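Hemolysin BL lytic component L1 (Bacillus cereus, PDB 7NMQ) is one of the lytic components of the haemolysin BL enterotoxin and, as an alpha-helical pore-forming toxin of the ClyA-like group, probably acts in membrane lysis. Local coordinates at residues G48-L51 with L52-I55; N317-D320 with L321-I325; Q329-K332 with F333-P337. All blocks are in the same frame, centred on the assembly; numbering follows the deposited sequence. Where two conformers were deposited one is given.

Interaction 1 of 3, residues G48-L51 with L52-I55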
# COMPACT_ATOMS: atom_id res chain seq x y z
N GLY A 48 -7.39 -35.76 7.00
CA GLY A 48 -7.82 -34.46 7.51
C GLY A 48 -6.93 -33.97 8.64
O GLY A 48 -6.65 -32.78 8.72
N GLY A 49 -6.47 -34.86 9.51
CA GLY A 49 -5.58 -34.49 10.60
C GLY A 49 -4.27 -33.95 10.09
O GLY A 49 -3.76 -32.98 10.62
N GLU A 50 -3.75 -34.56 9.02
CA GLU A 50 -2.49 -34.09 8.41
C GLU A 50 -2.73 -32.71 7.79
O GLU A 50 -1.87 -31.82 7.94
CB GLU A 50 -1.99 -35.11 7.41
CG GLU A 50 -1.34 -36.31 8.03
CD GLU A 50 -0.11 -36.00 8.87
OE1 GLU A 50 0.74 -35.21 8.43
OE2 GLU A 50 -0.03 -36.52 10.02
N LEU A 51 -3.84 -32.55 7.09
CA LEU A 51 -4.15 -31.26 6.45
C LEU A 51 -4.29 -30.19 7.52
O LEU A 51 -3.76 -29.09 7.34
CB LEU A 51 -5.43 -31.36 5.64
CG LEU A 51 -5.30 -32.15 4.35
CD1 LEU A 51 -6.64 -32.46 3.77
CD2 LEU A 51 -4.46 -31.42 3.34
N LEU A 52 -4.95 -30.51 8.63
CA LEU A 52 -5.12 -29.53 9.73
C LEU A 52 -3.75 -29.16 10.31
O LEU A 52 -3.53 -27.98 10.59
CB LEU A 52 -6.06 -30.14 10.78
CG LEU A 52 -6.31 -29.26 12.00
CD1 LEU A 52 -6.97 -27.96 11.62
CD2 LEU A 52 -7.17 -30.03 12.98
N LYS A 53 -2.87 -30.14 10.57
CA LYS A 53 -1.50 -29.85 11.07
C LYS A 53 -0.79 -28.89 10.11
O LYS A 53 -0.16 -27.92 10.57
CB LYS A 53 -0.69 -31.14 11.26
CG LYS A 53 0.82 -30.92 11.25
CD LYS A 53 1.65 -32.17 11.43
CE LYS A 53 3.13 -31.89 11.28
NZ LYS A 53 3.90 -33.09 10.88
N ASN A 54 -0.91 -29.14 8.81
CA ASN A 54 -0.24 -28.31 7.79
C ASN A 54 -0.87 -26.93 7.73
O ASN A 54 -0.13 -25.96 7.58
CB ASN A 54 -0.28 -29.01 6.45
CG ASN A 54 0.69 -30.16 6.48
OD1 ASN A 54 1.72 -30.10 7.14
ND2 ASN A 54 0.45 -31.14 5.67
N ILE A 55 -2.19 -26.85 7.83
CA ILE A 55 -2.88 -25.53 7.86
C ILE A 55 -2.37 -24.72 9.03
O ILE A 55 -2.12 -23.52 8.89
CB ILE A 55 -4.39 -25.74 7.89
CG1 ILE A 55 -4.81 -26.21 6.49
CG2 ILE A 55 -5.09 -24.47 8.35
CD1 ILE A 55 -6.18 -26.73 6.37

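Interaction 2 of 3, residues N317-D320 with L321-I325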
# COMPACT_ATOMS: atom_id res chain seq x y z
N ASN A 317 17.08 15.32 -16.52
CA ASN A 317 16.72 16.74 -16.67
C ASN A 317 17.80 17.61 -16.01
O ASN A 317 18.25 18.61 -16.58
CB ASN A 317 15.34 17.00 -16.08
CG ASN A 317 14.21 16.43 -16.91
OD1 ASN A 317 14.35 16.23 -18.10
ND2 ASN A 317 13.06 16.24 -16.30
N TYR A 318 18.26 17.26 -14.82
CA TYR A 318 19.32 18.04 -14.14
C TYR A 318 20.63 17.88 -14.89
O TYR A 318 21.42 18.84 -14.92
CB TYR A 318 19.50 17.55 -12.70
CG TYR A 318 18.52 18.10 -11.69
CD1 TYR A 318 17.17 17.80 -11.73
CD2 TYR A 318 18.96 18.94 -10.69
CE1 TYR A 318 16.27 18.28 -10.78
CE2 TYR A 318 18.07 19.48 -9.78
CZ TYR A 318 16.73 19.13 -9.80
OH TYR A 318 15.89 19.71 -8.88
N THR A 319 20.93 16.70 -15.43
CA THR A 319 22.20 16.48 -16.16
C THR A 319 22.20 17.29 -17.46
O THR A 319 23.23 17.82 -17.78
CB THR A 319 22.40 15.00 -16.43
OG1 THR A 319 22.43 14.30 -15.17
CG2 THR A 319 23.70 14.73 -17.16
N ASP A 320 21.05 17.49 -18.08
CA ASP A 320 20.93 18.37 -19.26
C ASP A 320 21.32 19.81 -18.85
O ASP A 320 22.11 20.45 -19.56
CB ASP A 320 19.52 18.34 -19.82
CG ASP A 320 19.39 19.07 -21.13
OD1 ASP A 320 20.14 18.73 -22.06
OD2 ASP A 320 18.59 20.01 -21.15
N LEU A 321 20.82 20.31 -17.72
CA LEU A 321 21.23 21.65 -17.24
C LEU A 321 22.74 21.64 -17.00
O LEU A 321 23.45 22.56 -17.46
CB LEU A 321 20.46 22.00 -15.97
CG LEU A 321 20.86 23.33 -15.31
CD1 LEU A 321 20.85 24.50 -16.31
CD2 LEU A 321 19.98 23.62 -14.10
N LEU A 322 23.24 20.67 -16.24
CA LEU A 322 24.67 20.65 -15.88
C LEU A 322 25.50 20.72 -17.16
O LEU A 322 26.46 21.51 -17.22
CB LEU A 322 24.94 19.34 -15.12
CG LEU A 322 26.38 19.15 -14.71
CD1 LEU A 322 26.76 20.14 -13.63
CD2 LEU A 322 26.61 17.73 -14.25
N ASP A 323 25.14 19.94 -18.16
CA ASP A 323 25.97 19.80 -19.38
C ASP A 323 25.91 21.06 -20.24
O ASP A 323 26.82 21.26 -20.99
CB ASP A 323 25.48 18.63 -20.22
CG ASP A 323 25.84 17.28 -19.65
OD1 ASP A 323 26.66 17.27 -18.69
OD2 ASP A 323 25.28 16.26 -20.14
N ASN A 324 24.85 21.84 -20.13
CA ASN A 324 24.61 23.02 -20.97
C ASN A 324 25.25 24.26 -20.37
O ASN A 324 25.42 25.22 -21.11
CB ASN A 324 23.12 23.29 -21.08
CG ASN A 324 22.37 22.34 -21.98
OD1 ASN A 324 22.92 21.37 -22.53
ND2 ASN A 324 21.07 22.58 -22.09
N ILE A 325 25.57 24.27 -19.07
CA ILE A 325 25.99 25.54 -18.42
C ILE A 325 27.28 26.06 -19.05
O ILE A 325 27.37 27.29 -19.27
CB ILE A 325 26.15 25.33 -16.90
CG1 ILE A 325 24.76 25.28 -16.27
CG2 ILE A 325 26.99 26.45 -16.28
CD1 ILE A 325 24.71 24.69 -14.90

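Interaction 3 of 3, residues Q329-K332 with F333-P337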
# COMPACT_ATOMS: atom_id res chain seq x y z
N GLN A 329 25.15 31.07 -23.19
CA GLN A 329 25.37 32.54 -23.25
C GLN A 329 24.66 33.22 -22.07
O GLN A 329 23.76 32.61 -21.43
CB GLN A 329 24.99 33.10 -24.63
CG GLN A 329 25.38 34.55 -24.90
CD GLN A 329 24.34 35.59 -24.52
OE1 GLN A 329 23.16 35.33 -24.43
NE2 GLN A 329 24.76 36.82 -24.29
N ASP A 330 25.04 34.47 -21.80
CA ASP A 330 24.59 35.18 -20.58
C ASP A 330 23.08 35.24 -20.51
O ASP A 330 22.57 35.17 -19.38
CB ASP A 330 25.11 36.61 -20.55
CG ASP A 330 26.57 36.75 -20.19
OD1 ASP A 330 27.21 35.72 -19.89
OD2 ASP A 330 27.05 37.92 -20.21
N HIS A 331 22.38 35.47 -21.60
CA HIS A 331 20.90 35.69 -21.52
C HIS A 331 20.25 34.41 -21.01
O HIS A 331 19.55 34.46 -19.97
CB HIS A 331 20.33 36.13 -22.88
CG HIS A 331 18.86 36.34 -22.84
ND1 HIS A 331 17.99 35.57 -23.60
CD2 HIS A 331 18.08 37.09 -22.03
CE1 HIS A 331 16.73 35.90 -23.31
NE2 HIS A 331 16.77 36.85 -22.35
N LYS A 332 20.49 33.28 -21.64
CA LYS A 332 19.82 32.05 -21.19
C LYS A 332 20.27 31.69 -19.76
O LYS A 332 19.45 31.24 -18.93
CB LYS A 332 20.13 30.87 -22.11
CG LYS A 332 19.26 29.67 -21.81
CD LYS A 332 19.47 28.54 -22.76
CE LYS A 332 18.50 27.42 -22.45
NZ LYS A 332 18.60 26.30 -23.41
N PHE A 333 21.54 31.95 -19.44
CA PHE A 333 22.04 31.66 -18.07
C PHE A 333 21.24 32.44 -17.03
O PHE A 333 20.84 31.91 -16.00
CB PHE A 333 23.54 31.95 -18.03
CG PHE A 333 24.19 31.59 -16.73
CD1 PHE A 333 24.64 30.31 -16.48
CD2 PHE A 333 24.44 32.57 -15.79
CE1 PHE A 333 25.22 29.99 -15.26
CE2 PHE A 333 25.02 32.25 -14.57
CZ PHE A 333 25.44 30.96 -14.33
N SER A 334 20.97 33.71 -17.31
CA SER A 334 20.22 34.59 -16.39
C SER A 334 18.78 34.11 -16.19
O SER A 334 18.11 34.61 -15.24
CB SER A 334 20.25 36.01 -16.92
OG SER A 334 19.34 36.21 -18.00
N LEU A 335 18.25 33.26 -17.06
CA LEU A 335 16.84 32.76 -16.93
C LEU A 335 16.75 31.50 -16.08
O LEU A 335 15.63 31.10 -15.73
CB LEU A 335 16.24 32.52 -18.31
CG LEU A 335 16.24 33.76 -19.21
CD1 LEU A 335 15.60 33.44 -20.56
CD2 LEU A 335 15.51 34.94 -18.55
N ILE A 336 17.87 30.89 -15.73
CA ILE A 336 17.85 29.62 -14.94
C ILE A 336 17.03 29.82 -13.67
O ILE A 336 16.30 28.92 -13.24
CB ILE A 336 19.27 29.12 -14.66
CG1 ILE A 336 19.93 28.62 -15.95
CG2 ILE A 336 19.30 28.06 -13.59
CD1 ILE A 336 21.44 28.44 -15.82
N PRO A 337 17.04 30.99 -13.00
CA PRO A 337 16.26 31.11 -11.77
C PRO A 337 14.75 30.87 -11.97
O PRO A 337 14.10 30.59 -11.00
CB PRO A 337 16.61 32.50 -11.24
CG PRO A 337 17.99 32.72 -11.77
CD PRO A 337 17.93 32.14 -13.17

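Interaction 1 of 3, residues G48-L51 with L52-I55
Gly-48 starts the run by accepting the amide of Leu-52, with N of Leu-52 2.8 Å from O of Gly-48. Its carbonyl also lies against the Leu-52 side chain, whose CB sits 3.4 Å from the same O. Leu-52 has CG anti to its own backbone N (chi1 178°), which sends its methyls off the turn toward Val-37, Leu-39 and Leu-44 in the preceding loop.

One residue on, Gly-49 O takes the amide of Lys-53 at an N to O distance of 3.0 Å.

Glu-50 receives the amide of Asn-54 on its carbonyl, again a normal helical bond. The Asn-54 side chain folds back over this same carbonyl: CG lies beside the backbone N (chi1 -73°), which brings ND2 to 3.3 Å from O of Glu-50. The angle at that approach is too poor for a hydrogen bond, and the amide rests against the carbonyl as packing. On the exposed flank the carboxylate of Glu-50 faces the extended chain of Lys-53; in the conformer given, OE1 of Glu-50 is 4.5 Å from NZ of Lys-53. That is beyond a salt bridge, any attraction is probably weak, and the pairing is doubtful because Lys-53 was built in two conformers.

Leu-51 closes the series, its O bonded to N of Ile-55 at 2.8 Å. Ile-55 lays its CG1 branch across this oxygen, CG1 being 3.2 Å from O of Leu-51. The two residues share a neighbourhood: Leu-51 reaches Asn-152 and Ile-165, while Ile-55 packs on Phe-149, Asn-152 and Leu-162.

Four successive i to i+4 bonds with apolar residues on the inward side and Glu-50 with Lys-53 outside are characteristic of an amphipathic alpha-helix, here near the start of the long helix 45-103 in the helical bundle of the ClyA-like haemolysins.

Interaction 2 of 3, residues N317-D320 with L321-I325
The last turns of the long bundle helix 275-325 bring Asp-320 and Asn-324 together, one turn apart. Three amides bond regularly from residue i+4 to i: Leu-321 to Asn-317, Leu-322 to Tyr-318, and Asp-323 to Thr-319, the last with N 2.9 Å from O. The fourth is weak, with N of Asn-324 3.1 Å from O of Asp-320 and an N-H...O angle of 132°.

Thr-319 and Asp-323 run side by side, the methyl CG2 of Thr-319 3.7 Å from OD2 of Asp-323; OG1 of Thr-319 is bonded to O of Gly-315. Asn-324, with CG beside its backbone N (chi1 -75°), bends back until CG is 3.1 Å from O of Asp-320. The planes of the Asp-320 carboxylate and the Asn-324 amide are 75° apart, and the two groups pack without a hydrogen bond between them. The Leu-321 side chain packs on Tyr-3, Leu-5 and Ile-336.

The polar groups of Asn-324 thus look two ways: its backbone N divides between O of Asp-320, weakly, and O of Leu-321, while its ND2, hydrogen-bonded to Tyr-3 OH, joins the helix to the N-terminal segment.

Interaction 3 of 3, residues Q329-K332 with F333-P337
Phe-333 and Gln-329 meet through the backbone, N of Phe-333 3.1 Å from O of Gln-329, and Ser-334 N bonds likewise to O of Asp-330. The pattern then tightens: the amide of Leu-335 makes its better bond three residues back, to O of Lys-332 at 3.0 Å, and a weak one to O of His-331. N of Leu-335 stands well above the plane of the Lys-332 carbonyl, 64° out of it. With Ile-336 N bonded to Phe-333 O, this makes two successive i+3 to i bonds, a local 3-10-like turn. Pro-337, which has no amide hydrogen to give, follows at a kink.

Two side-chain hydrogen bonds support the turn, one at the N-cap and one a turn later. Gln-329 occupies the N-cap position, and its OE1 accepts from N of His-331 at 2.9 Å; the donor sits above the plane of the Gln-329 amide, 62° out of it and not on a lone pair. Ser-334 turns OG between its backbone N and carbonyl carbon (chi1 77°), so that the hydroxyl donates to O of His-331 at 2.6 Å, in the carbonyl plane and on a lone pair.

Apolar contact comes from His-331 and Leu-335. The methyl CD1 of Leu-335 makes an off-centre CH-pi contact with the imidazole, 4.2 Å from its centroid and nearest CE1. ND1 of that ring bonds to a diethylene glycol molecule, probably from the crystallisation liquor. Phe-333 packs on Val-102, Leu-110 and Ile-325.

Chemically, side chains do part of the backbone's work here: Gln-329 satisfies an amide that the first turn leaves without a helical acceptor, and the Ser-334 hydroxyl gives the His-331 carbonyl a short, in-plane bond where its helical one is weak.

Interactions 2 and 3 sit together at one end of the elongated molecule, their centres about 13 Å apart, whereas interaction 1 lies on the other side of the chain's centre, about 63 and 73 Å from them by centres. All three are turns within single helices, each with a buried flank and an exposed one. Regular bonding near the start of 45-103 contrasts with the weak, shared bond of Asn-324 late in 275-325 and the capped, tightened opening of 330-357. The latter two helices are consecutive and pack directly, CD1 of Leu-321 lying 4.0 Å from CD1 of Ile-336; interaction 1 instead borders helices 107-154 and 161-169.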